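Local coordinates for putative mandelate racemase (Salmonella typhimurium, PDB 2O56), which binds magnesium and is of unproven function, but is probably a hydro-lyase (dehydratase) of the enolase superfamily, at residues 366-370 and 371-375. Residues are numbered along the deposited sequence; the frame is centred on the assembly and turned at random.
Sequences YLPKN and GMYEV
Lys369 and Met372 close a type I' beta turn whose own bond, from Met372 N to Lys369 O, is long at 3.2 Å and bent, with its donor well above the carbonyl plane, whereas the second bond of the pair, from Lys369 N to Met372 O, is shorter at 2.8 Å and nearly straight. Asn370 and Gly371 form the turn's corner, both at positive phi (61° and 84°). Beyond it, Pro368 and Tyr373 point the same way, side by side. Pro368 CB sits 3.9 Å from the centroid of the Tyr373 ring and only 4° off its normal, a CH-pi contact over the face; Pro368 CD reaches toward the phenol end, 3.7 Å from Tyr373 CE2. This tight hairpin-like turn brings strand 372-373 to the edge of a small mixed sheet beside strand 130-135, within the enolase C-terminal domain-like region and away from the magnesium site. There Tyr373 bonds through its backbone to Ile130, and its ring meets His347 edge-to-face. At the Tyr373 ring edge, a water lying in the ring plane joins Tyr373 OH (2.5 Å) to Tyr366 O (2.7 Å). A second water donates to Leu367 O and accepts from Glu374 N, bridging the two backbones beyond the turn.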
ATOM      1  N   TYR A 366       8.103  40.717 -28.923  1.00 40.27           N
ATOM      2  CA  TYR A 366       8.339  39.371 -29.417  1.00 36.73           C
ATOM      3  C   TYR A 366       7.013  38.768 -29.839  1.00 39.81           C
ATOM      4  O   TYR A 366       6.093  38.611 -29.029  1.00 40.58           O
ATOM      5  CB  TYR A 366       9.023  38.515 -28.351  1.00 35.39           C
ATOM      6  CG  TYR A 366      10.289  39.139 -27.814  1.00 28.80           C
ATOM      7  CD1 TYR A 366      11.448  39.191 -28.590  1.00 35.20           C
ATOM      8  CD2 TYR A 366      10.331  39.679 -26.535  1.00 32.14           C
ATOM      9  CE1 TYR A 366      12.600  39.777 -28.105  1.00 30.75           C
ATOM     10  CE2 TYR A 366      11.481  40.266 -26.041  1.00 27.98           C
ATOM     11  CZ  TYR A 366      12.609  40.309 -26.827  1.00 32.89           C
ATOM     12  OH  TYR A 366      13.760  40.882 -26.338  1.00 30.82           O
ATOM     13  N   LEU A 367       6.905  38.452 -31.119  1.00 35.55           N
ATOM     14  CA  LEU A 367       5.647  37.950 -31.643  1.00 35.91           C
ATOM     15  C   LEU A 367       5.885  36.584 -32.249  1.00 34.81           C
ATOM     16  O   LEU A 367       6.954  36.340 -32.818  1.00 37.45           O
ATOM     17  CB  LEU A 367       5.062  38.920 -32.677  1.00 38.19           C
ATOM     18  CG  LEU A 367       4.617  40.294 -32.147  1.00 43.02           C
ATOM     19  CD1 LEU A 367       4.271  41.234 -33.300  1.00 42.59           C
ATOM     20  CD2 LEU A 367       3.435  40.191 -31.169  1.00 36.86           C
ATOM     21  N   PRO A 368       4.900  35.677 -32.122  1.00 31.87           N
ATOM     22  CA  PRO A 368       5.078  34.391 -32.773  1.00 34.52           C
ATOM     23  C   PRO A 368       4.861  34.550 -34.270  1.00 35.65           C
ATOM     24  O   PRO A 368       4.168  35.478 -34.674  1.00 39.25           O
ATOM     25  CB  PRO A 368       3.975  33.530 -32.159  1.00 29.56           C
ATOM     26  CG  PRO A 368       2.927  34.495 -31.738  1.00 28.90           C
ATOM     27  CD  PRO A 368       3.610  35.783 -31.422  1.00 26.19           C
ATOM     28  N   LYS A 369       5.465  33.663 -35.064  1.00 36.60           N
ATOM     29  CA  LYS A 369       5.320  33.659 -36.518  1.00 40.01           C
ATOM     30  C   LYS A 369       5.067  32.232 -36.959  1.00 35.30           C
ATOM     31  O   LYS A 369       5.902  31.355 -36.714  1.00 39.62           O
ATOM     32  CB  LYS A 369       6.603  34.161 -37.190  1.00 44.39           C
ATOM     33  CG  LYS A 369       6.910  35.645 -36.982  1.00 65.99           C
ATOM     34  CD  LYS A 369       6.086  36.535 -37.890  1.00 77.72           C
ATOM     35  CE  LYS A 369       6.375  38.001 -37.620  1.00 78.03           C
ATOM     36  NZ  LYS A 369       5.571  38.567 -36.506  1.00 75.03           N
ATOM     37  N   ASN A 370       3.917  32.004 -37.591  1.00 36.91           N
ATOM     38  CA  ASN A 370       3.546  30.702 -38.141  1.00 45.55           C
ATOM     39  C   ASN A 370       3.442  29.603 -37.089  1.00 38.15           C
ATOM     40  O   ASN A 370       3.810  28.449 -37.331  1.00 37.80           O
ATOM     41  CB  ASN A 370       4.492  30.307 -39.264  1.00 42.46           C
ATOM     42  CG  ASN A 370       4.607  31.387 -40.301  1.00 65.92           C
ATOM     43  OD1 ASN A 370       3.601  31.800 -40.874  1.00 54.91           O
ATOM     44  ND2 ASN A 370       5.822  31.876 -40.530  1.00 55.52           N
ATOM     45  N   GLY A 371       2.934  29.991 -35.925  1.00 37.82           N
ATOM     46  CA  GLY A 371       2.732  29.066 -34.818  1.00 43.04           C
ATOM     47  C   GLY A 371       3.957  28.833 -33.956  1.00 36.85           C
ATOM     48  O   GLY A 371       3.935  27.965 -33.089  1.00 42.02           O
ATOM     49  N   MET A 372       5.023  29.601 -34.186  1.00 31.44           N
ATOM     50  CA  MET A 372       6.334  29.361 -33.547  1.00 32.32           C
ATOM     51  C   MET A 372       6.853  30.656 -32.936  1.00 37.01           C
ATOM     52  O   MET A 372       6.744  31.720 -33.542  1.00 38.78           O
ATOM     53  CB  MET A 372       7.372  28.858 -34.575  1.00 35.78           C
ATOM     54  CG  MET A 372       7.004  27.576 -35.337  1.00 46.85           C
ATOM     55  SD  MET A 372       7.320  26.065 -34.391  1.00 55.89           S
ATOM     56  CE  MET A 372       6.994  24.795 -35.608  1.00 67.92           C
ATOM     57  N   TYR A 373       7.413  30.568 -31.738  1.00 28.58           N
ATOM     58  CA  TYR A 373       8.154  31.680 -31.132  1.00 28.16           C
ATOM     59  C   TYR A 373       9.642  31.405 -31.223  1.00 28.84           C
ATOM     60  O   TYR A 373      10.057  30.233 -31.265  1.00 27.51           O
ATOM     61  CB  TYR A 373       7.856  31.734 -29.647  1.00 33.07           C
ATOM     62  CG  TYR A 373       6.779  32.663 -29.190  1.00 31.73           C
ATOM     63  CD1 TYR A 373       5.595  32.155 -28.673  1.00 28.61           C
ATOM     64  CD2 TYR A 373       6.954  34.050 -29.222  1.00 35.29           C
ATOM     65  CE1 TYR A 373       4.591  32.995 -28.194  1.00 31.12           C
ATOM     66  CE2 TYR A 373       5.954  34.906 -28.750  1.00 28.77           C
ATOM     67  CZ  TYR A 373       4.773  34.365 -28.233  1.00 32.04           C
ATOM     68  OH  TYR A 373       3.756  35.171 -27.754  1.00 30.79           O
ATOM     69  N   GLU A 374      10.445  32.475 -31.207  1.00 27.33           N
ATOM     70  CA  GLU A 374      11.866  32.338 -30.923  1.00 29.44           C
ATOM     71  C   GLU A 374      12.205  33.071 -29.642  1.00 23.08           C
ATOM     72  O   GLU A 374      11.526  34.020 -29.259  1.00 33.35           O
ATOM     73  CB  GLU A 374      12.735  32.835 -32.084  1.00 28.41           C
ATOM     74  CG  GLU A 374      12.544  32.037 -33.393  1.00 39.89           C
ATOM     75  CD  GLU A 374      13.388  32.586 -34.534  1.00 45.53           C
ATOM     76  OE1 GLU A 374      13.335  33.811 -34.779  1.00 63.77           O
ATOM     77  OE2 GLU A 374      14.105  31.796 -35.180  1.00 58.27           O
ATOM     78  N   VAL A 375      13.245  32.592 -28.979  1.00 29.69           N
ATOM     79  CA  VAL A 375      13.666  33.096 -27.676  1.00 30.23           C
ATOM     80  C   VAL A 375      14.358  34.486 -27.794  1.00 34.64           C
ATOM     81  O   VAL A 375      15.079  34.728 -28.765  1.00 35.00           O
ATOM     82  CB  VAL A 375      14.571  32.024 -26.995  1.00 26.29           C
ATOM     83  CG1 VAL A 375      15.955  31.951 -27.638  1.00 29.08           C
ATOM     84  CG2 VAL A 375      14.628  32.193 -25.496  1.00 24.81           C
TER
HETATM   85  O   HOH W   1       3.915  37.656 -27.793  1.00 33.97           O
HETATM   86  O   HOH W   2       8.998  34.977 -32.240  1.00 33.30           O
HETATM   87  O   HOH W   3       3.754  25.534 -35.418  1.00 45.06           O